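Local coordinates for protein blue-light receptor of the bluf-family (Rhodobacter sphaeroides, PDB 2BYC) that binds flavin mononucleotide and probably acts as a blue-light photoreceptor of the BLUF family, at residues E4-L16 and P72-T86. Numbering follows the deposited sequence. Where two conformers were deposited one is given.
Sequences ELVSLTYRSRVRL and PRHQEILAFDLEPIT. With FMN (flavin mononucleotide), chain C.
Ser12 and His74 meet beyond the dimethyl end of the flavin, where OG of Ser12 hydrogen-bonds to ND1 of His74 (2.7 Å) at the ring edge, near its plane. The histidine's first torsion (chi1 59°) sets CG between backbone N and carbonyl carbon, which brings the ring against the methyls of the isoalloxazine: FMN C8M sits 3.7 Å above the centre of one face of the His74 ring, while CD1 of Ile77 packs against the opposite face. The Tyr10 and His74 side chains cross at about a right angle, and Tyr10 OH comes within 3.4 Å of FMN C6 while bonding to Gln52. With Ser12 at ND1 and the carbonyl of Ile68 at NE2, the imidazole is fixed in both tilt and rotation; an alanine at His74 would probably leave the Ser12 hydroxyl without this partner and open a gap beside the flavin methyls.

Antiparallel backbone bonds join 5-14 to 77-84, interrupted by a classic bulge where Thr9 O accepts from both Phe80 N and Asp81 N, the former at 2.7 Å. Close by, a water joins Ser7 OG, Thr9 OG1 and Asp81 OD1; Thr9 OG1 also hydrogen-bonds to Thr53. Just before the corner at Glu76, Gln75 and Arg13 exchange two backbone bonds.

Exposed Leu82 covers the margin of the helix-side face, its CD1 3.8 Å from CB of Leu8. The solvent side is looser: Arg15 runs past Pro72 with Gln75 OE1 over one face of its guanidinium, and Arg13 and Glu76 extend side by side, Arg13 NE and Glu76 OE2 4.6 Å apart and not in contact. Strand 5-14 also pairs with 49-55, placing it between two antiparallel neighbours, as expected of the ferredoxin-like BLUF fold, whose sheet carries the flavin against its helices.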
loop_
_atom_site.group_PDB
_atom_site.type_symbol
_atom_site.label_atom_id
_atom_site.label_comp_id
_atom_site.label_asym_id
_atom_site.label_seq_id
_atom_site.Cartn_x
_atom_site.Cartn_y
_atom_site.Cartn_z
ATOM N N GLU A 4 -12.207 6.068 13.824
ATOM C CA GLU A 4 -11.067 5.369 14.394
ATOM C C GLU A 4 -10.027 5.078 13.269
ATOM O O GLU A 4 -10.415 4.851 12.131
ATOM C CB GLU A 4 -11.574 4.085 15.047
ATOM C CG GLU A 4 -10.624 3.489 16.066
ATOM C CD GLU A 4 -9.397 2.750 15.435
ATOM O OE1 GLU A 4 -9.594 1.712 14.752
ATOM O OE2 GLU A 4 -8.250 3.196 15.613
ATOM N N LEU A 5 -8.731 5.110 13.587
ATOM C CA LEU A 5 -7.716 4.897 12.579
ATOM C C LEU A 5 -7.583 3.393 12.322
ATOM O O LEU A 5 -7.423 2.594 13.255
ATOM C CB LEU A 5 -6.404 5.480 13.091
ATOM C CG LEU A 5 -5.142 5.768 12.254
ATOM C CD1 LEU A 5 -5.387 6.827 11.231
ATOM C CD2 LEU A 5 -4.142 6.349 13.212
ATOM N N VAL A 6 -7.608 3.031 11.052
ATOM C CA VAL A 6 -7.369 1.620 10.657
ATOM C C VAL A 6 -6.232 1.490 9.639
ATOM O O VAL A 6 -5.840 2.443 9.076
ATOM C CB VAL A 6 -8.634 0.994 10.127
ATOM C CG1 VAL A 6 -9.655 0.771 11.283
ATOM C CG2 VAL A 6 -9.191 1.818 8.948
ATOM N N SER A 7 -5.693 0.288 9.459
ATOM C CA SER A 7 -4.766 0.002 8.357
ATOM C C SER A 7 -5.346 -1.150 7.553
ATOM O O SER A 7 -5.588 -2.214 8.133
ATOM C CB SER A 7 -3.384 -0.420 8.938
ATOM O OG SER A 7 -2.425 -0.666 7.897
ATOM N N LEU A 8 -5.527 -0.993 6.250
ATOM C CA LEU A 8 -5.922 -2.136 5.407
ATOM C C LEU A 8 -4.830 -2.486 4.434
ATOM O O LEU A 8 -4.238 -1.585 3.899
ATOM C CB LEU A 8 -7.167 -1.737 4.592
ATOM C CG LEU A 8 -7.969 -2.674 3.739
ATOM C CD1 LEU A 8 -9.271 -1.908 3.751
ATOM C CD2 LEU A 8 -7.391 -2.573 2.326
ATOM N N THR A 9 -4.582 -3.776 4.213
ATOM C CA THR A 9 -3.577 -4.190 3.237
ATOM C C THR A 9 -4.282 -5.220 2.381
ATOM O O THR A 9 -4.938 -6.076 2.936
ATOM C CB THR A 9 -2.443 -4.954 3.965
ATOM O OG1 THR A 9 -1.763 -4.008 4.786
ATOM C CG2 THR A 9 -1.459 -5.467 3.017
ATOM N N TYR A 10 -4.142 -5.089 1.046
ATOM C CA TYR A 10 -4.710 -5.998 0.087
ATOM C C TYR A 10 -3.624 -6.328 -0.928
ATOM O O TYR A 10 -2.620 -5.667 -1.036
ATOM C CB TYR A 10 -5.994 -5.373 -0.582
ATOM C CG TYR A 10 -5.616 -4.279 -1.533
ATOM C CD1 TYR A 10 -5.063 -4.596 -2.759
ATOM C CD2 TYR A 10 -5.842 -2.925 -1.227
ATOM C CE1 TYR A 10 -4.669 -3.616 -3.618
ATOM C CE2 TYR A 10 -5.457 -1.923 -2.110
ATOM C CZ TYR A 10 -4.909 -2.285 -3.306
ATOM O OH TYR A 10 -4.484 -1.379 -4.229
ATOM N N ARG A 11 -3.823 -7.414 -1.634
ATOM C CA ARG A 11 -2.911 -7.890 -2.671
ATOM C C ARG A 11 -3.785 -7.955 -3.883
ATOM O O ARG A 11 -4.970 -8.310 -3.750
ATOM C CB ARG A 11 -2.492 -9.312 -2.316
ATOM C CG ARG A 11 -1.390 -9.842 -3.171
ATOM C CD ARG A 11 -0.914 -11.220 -2.689
ATOM N NE ARG A 11 -1.899 -12.221 -3.023
ATOM C CZ ARG A 11 -1.776 -13.089 -4.020
ATOM N NH1 ARG A 11 -0.668 -13.107 -4.757
ATOM N NH2 ARG A 11 -2.752 -13.960 -4.254
ATOM N N SER A 12 -3.239 -7.560 -5.042
ATOM C CA SER A 12 -3.936 -7.698 -6.343
ATOM C C SER A 12 -2.978 -8.096 -7.380
ATOM O O SER A 12 -1.775 -7.968 -7.187
ATOM C CB SER A 12 -4.598 -6.406 -6.796
ATOM O OG SER A 12 -3.660 -5.403 -6.995
ATOM N N ARG A 13 -3.516 -8.615 -8.484
ATOM C CA ARG A 13 -2.729 -8.872 -9.682
ATOM C C ARG A 13 -2.681 -7.675 -10.556
ATOM O O ARG A 13 -3.709 -7.094 -10.908
ATOM C CB ARG A 13 -3.389 -9.936 -10.542
ATOM C CG ARG A 13 -2.901 -11.276 -10.287
ATOM C CD ARG A 13 -2.195 -11.845 -11.513
ATOM N NE ARG A 13 -1.321 -12.939 -11.073
ATOM C CZ ARG A 13 -0.392 -13.500 -11.836
ATOM N NH1 ARG A 13 -0.211 -13.059 -13.094
ATOM N NH2 ARG A 13 0.376 -14.464 -11.325
ATOM N N VAL A 14 -1.477 -7.354 -10.959
ATOM C CA VAL A 14 -1.236 -6.257 -11.876
ATOM C C VAL A 14 -1.960 -6.442 -13.198
ATOM O O VAL A 14 -1.979 -7.515 -13.736
ATOM C CB VAL A 14 0.250 -6.129 -12.082
ATOM C CG1 VAL A 14 0.571 -5.448 -13.335
ATOM C CG2 VAL A 14 0.815 -5.367 -10.895
ATOM N N ARG A 15 -2.581 -5.392 -13.698
ATOM C CA ARG A 15 -3.171 -5.495 -14.985
ATOM C C ARG A 15 -2.937 -4.204 -15.775
ATOM O O ARG A 15 -3.872 -3.445 -16.114
ATOM C CB ARG A 15 -4.635 -5.836 -14.839
ATOM C CG ARG A 15 -5.191 -6.387 -16.087
ATOM C CD ARG A 15 -6.622 -5.949 -16.199
ATOM N NE ARG A 15 -7.290 -6.698 -17.235
ATOM C CZ ARG A 15 -8.605 -6.785 -17.367
ATOM N NH1 ARG A 15 -9.416 -6.148 -16.501
ATOM N NH2 ARG A 15 -9.091 -7.497 -18.389
ATOM N N LEU A 16 -1.661 -3.982 -16.082
ATOM C CA LEU A 16 -1.160 -2.689 -16.582
ATOM C C LEU A 16 -0.883 -2.711 -18.093
ATOM O O LEU A 16 -0.139 -3.540 -18.561
ATOM C CB LEU A 16 0.146 -2.391 -15.867
ATOM C CG LEU A 16 0.125 -2.263 -14.355
ATOM C CD1 LEU A 16 1.465 -1.735 -13.962
ATOM C CD2 LEU A 16 -0.934 -1.272 -14.015
ATOM N N PRO A 72 -9.571 -0.909 -13.105
ATOM C CA PRO A 72 -9.285 -2.017 -14.003
ATOM C C PRO A 72 -7.807 -2.419 -14.091
ATOM O O PRO A 72 -7.509 -3.421 -14.735
ATOM C CB PRO A 72 -9.754 -1.496 -15.347
ATOM C CG PRO A 72 -10.629 -0.248 -15.019
ATOM C CD PRO A 72 -10.039 0.303 -13.806
ATOM N N ARG A 73 -6.894 -1.650 -13.484
ATOM C CA ARG A 73 -5.471 -1.877 -13.693
ATOM C C ARG A 73 -4.949 -2.939 -12.760
ATOM O O ARG A 73 -3.724 -3.167 -12.682
ATOM C CB ARG A 73 -4.698 -0.560 -13.596
ATOM C CG ARG A 73 -5.099 0.483 -14.694
ATOM C CD ARG A 73 -4.482 1.815 -14.434
ATOM N NE ARG A 73 -5.302 2.554 -13.496
ATOM C CZ ARG A 73 -5.065 3.794 -13.107
ATOM N NH1 ARG A 73 -4.014 4.489 -13.591
ATOM N NH2 ARG A 73 -5.848 4.334 -12.185
ATOM N N HIS A 74 -5.856 -3.593 -12.036
ATOM C CA HIS A 74 -5.483 -4.789 -11.234
ATOM C C HIS A 74 -6.668 -5.696 -11.069
ATOM O O HIS A 74 -7.759 -5.233 -11.214
ATOM C CB HIS A 74 -4.856 -4.449 -9.855
ATOM C CG HIS A 74 -5.720 -3.636 -8.923
ATOM N ND1 HIS A 74 -5.375 -3.435 -7.600
ATOM C CD2 HIS A 74 -6.875 -2.956 -9.102
ATOM C CE1 HIS A 74 -6.269 -2.657 -7.010
ATOM N NE2 HIS A 74 -7.191 -2.351 -7.895
ATOM N N GLN A 75 -6.439 -6.957 -10.721
ATOM C CA GLN A 75 -7.509 -7.935 -10.578
ATOM C C GLN A 75 -7.251 -8.846 -9.422
ATOM O O GLN A 75 -6.172 -8.814 -8.854
ATOM C CB GLN A 75 -7.581 -8.846 -11.818
ATOM C CG GLN A 75 -6.230 -9.187 -12.393
ATOM C CD GLN A 75 -6.275 -9.735 -13.844
ATOM O OE1 GLN A 75 -7.216 -9.471 -14.621
ATOM N NE2 GLN A 75 -5.252 -10.517 -14.200
ATOM N N GLU A 76 -8.250 -9.684 -9.125
ATOM C CA GLU A 76 -8.176 -10.657 -8.068
ATOM C C GLU A 76 -7.798 -9.955 -6.767
ATOM O O GLU A 76 -6.883 -10.349 -6.092
ATOM C CB GLU A 76 -7.105 -11.678 -8.388
ATOM C CG GLU A 76 -7.373 -12.472 -9.684
ATOM C CD GLU A 76 -6.240 -13.444 -9.997
ATOM O OE1 GLU A 76 -5.660 -14.045 -9.032
ATOM O OE2 GLU A 76 -5.913 -13.599 -11.208
ATOM N N ILE A 77 -8.478 -8.881 -6.455
ATOM C CA ILE A 77 -8.092 -8.084 -5.240
ATOM C C ILE A 77 -8.569 -8.875 -4.050
ATOM O O ILE A 77 -9.769 -9.280 -3.989
ATOM C CB ILE A 77 -8.785 -6.743 -5.317
ATOM C CG1 ILE A 77 -8.253 -6.009 -6.545
ATOM C CG2 ILE A 77 -8.606 -5.935 -4.044
ATOM C CD1 ILE A 77 -9.244 -5.041 -7.095
ATOM N N LEU A 78 -7.691 -9.039 -3.069
ATOM C CA LEU A 78 -8.149 -9.656 -1.874
ATOM C C LEU A 78 -7.388 -9.062 -0.689
ATOM O O LEU A 78 -6.194 -8.922 -0.699
ATOM C CB LEU A 78 -7.924 -11.155 -2.067
ATOM C CG LEU A 78 -8.415 -12.084 -1.013
ATOM C CD1 LEU A 78 -9.940 -12.223 -1.122
ATOM C CD2 LEU A 78 -7.667 -13.447 -1.190
ATOM N N ALA A 79 -8.136 -8.661 0.301
ATOM C CA ALA A 79 -7.585 -8.051 1.493
ATOM C C ALA A 79 -6.912 -9.090 2.382
ATOM O O ALA A 79 -7.404 -10.207 2.613
ATOM C CB ALA A 79 -8.644 -7.299 2.276
ATOM N N PHE A 80 -5.757 -8.674 2.874
ATOM C CA PHE A 80 -5.010 -9.464 3.788
ATOM C C PHE A 80 -5.538 -9.190 5.192
ATOM O O PHE A 80 -5.807 -10.094 6.004
ATOM C CB PHE A 80 -3.528 -9.083 3.743
ATOM C CG PHE A 80 -2.795 -9.644 4.887
ATOM C CD1 PHE A 80 -2.490 -10.995 4.897
ATOM C CD2 PHE A 80 -2.480 -8.852 6.011
ATOM C CE1 PHE A 80 -1.846 -11.581 5.964
ATOM C CE2 PHE A 80 -1.828 -9.422 7.164
ATOM C CZ PHE A 80 -1.487 -10.798 7.147
ATOM N N ASP A 81 -5.705 -7.907 5.485
ATOM C CA ASP A 81 -6.261 -7.633 6.778
ATOM C C ASP A 81 -6.723 -6.194 6.866
ATOM O O ASP A 81 -6.484 -5.411 5.935
ATOM C CB ASP A 81 -5.242 -7.971 7.791
ATOM C CG ASP A 81 -4.253 -6.894 7.980
ATOM O OD1 ASP A 81 -4.065 -6.059 7.047
ATOM O OD2 ASP A 81 -3.641 -6.909 9.078
ATOM N N LEU A 82 -7.423 -5.911 7.973
ATOM C CA LEU A 82 -7.904 -4.617 8.255
ATOM C C LEU A 82 -7.844 -4.524 9.749
ATOM O O LEU A 82 -8.458 -5.265 10.462
ATOM C CB LEU A 82 -9.332 -4.435 7.720
ATOM C CG LEU A 82 -9.997 -3.144 8.275
ATOM C CD1 LEU A 82 -9.458 -1.964 7.595
ATOM C CD2 LEU A 82 -11.470 -3.222 8.061
ATOM N N GLU A 83 -7.051 -3.597 10.216
ATOM C CA GLU A 83 -6.680 -3.584 11.615
ATOM C C GLU A 83 -6.808 -2.237 12.237
ATOM O O GLU A 83 -6.274 -1.283 11.720
ATOM C CB GLU A 83 -5.202 -4.082 11.740
ATOM C CG GLU A 83 -4.577 -3.746 13.054
ATOM C CD GLU A 83 -3.094 -3.971 13.112
ATOM O OE1 GLU A 83 -2.603 -3.987 14.278
ATOM O OE2 GLU A 83 -2.422 -4.040 12.056
ATOM N N PRO A 84 -7.548 -2.132 13.323
ATOM C CA PRO A 84 -7.482 -0.881 14.024
ATOM C C PRO A 84 -6.071 -0.603 14.467
ATOM O O PRO A 84 -5.311 -1.538 14.823
ATOM C CB PRO A 84 -8.303 -1.148 15.273
ATOM C CG PRO A 84 -9.286 -2.165 14.886
ATOM C CD PRO A 84 -8.543 -3.047 13.904
ATOM N N ILE A 85 -5.706 0.669 14.460
ATOM C CA ILE A 85 -4.380 1.053 14.902
ATOM C C ILE A 85 -4.347 2.297 15.764
ATOM O O ILE A 85 -5.110 3.169 15.551
ATOM C CB ILE A 85 -3.443 1.286 13.691
ATOM C CG1 ILE A 85 -4.079 2.228 12.633
ATOM C CG2 ILE A 85 -2.992 -0.059 13.167
ATOM C CD1 ILE A 85 -3.043 2.754 11.546
ATOM N N THR A 86 -3.350 2.380 16.649
ATOM C CA THR A 86 -3.058 3.509 17.581
ATOM C C THR A 86 -2.461 4.675 16.796
ATOM O O THR A 86 -2.911 5.834 16.902
ATOM C CB THR A 86 -2.045 2.993 18.698
ATOM O OG1 THR A 86 -2.749 2.154 19.630
ATOM C CG2 THR A 86 -1.325 4.121 19.474
HETATM N N1 FMN C . -6.067 6.169 -5.911
HETATM C C2 FMN C . -5.953 6.928 -4.768
HETATM O O2 FMN C . -6.520 8.044 -4.698
HETATM N N3 FMN C . -5.228 6.498 -3.706
HETATM C C4 FMN C . -4.600 5.310 -3.831
HETATM O O4 FMN C . -4.011 4.886 -2.889
HETATM C C4A FMN C . -4.700 4.523 -4.983
HETATM N N5 FMN C . -4.039 3.308 -5.061
HETATM C C5A FMN C . -4.196 2.472 -6.176
HETATM C C6 FMN C . -3.574 1.246 -6.242
HETATM C C7 FMN C . -3.654 0.415 -7.370
HETATM C C7M FMN C . -3.078 -1.007 -7.346
HETATM C C8 FMN C . -4.417 0.845 -8.435
HETATM C C8M FMN C . -4.622 -0.014 -9.673
HETATM C C9 FMN C . -5.064 2.078 -8.380
HETATM C C9A FMN C . -4.949 2.906 -7.221
HETATM N N10 FMN C . -5.583 4.167 -7.152
HETATM C C10 FMN C . -5.460 4.951 -6.011
HETATM C "C1'" FMN C . -6.141 4.837 -8.362
HETATM C "C2'" FMN C . -7.612 4.924 -8.031
HETATM O "O2'" FMN C . -8.073 3.673 -8.454
HETATM C "C3'" FMN C . -8.389 6.076 -8.693
HETATM O "O3'" FMN C . -8.542 5.786 -10.047
HETATM C "C4'" FMN C . -7.794 7.470 -8.572
HETATM O "O4'" FMN C . -7.843 8.011 -7.235
HETATM C "C5'" FMN C . -8.593 8.429 -9.458
HETATM O "O5'" FMN C . -8.011 8.791 -10.712
HETATM P P FMN C . -8.733 10.054 -11.387
HETATM O O1P FMN C . -8.001 10.510 -12.659
HETATM O O2P FMN C . -10.129 9.546 -11.723
HETATM O O3P FMN C . -8.708 11.066 -10.267
HETATM O O HOH W 1 -2.921 -3.501 7.355
#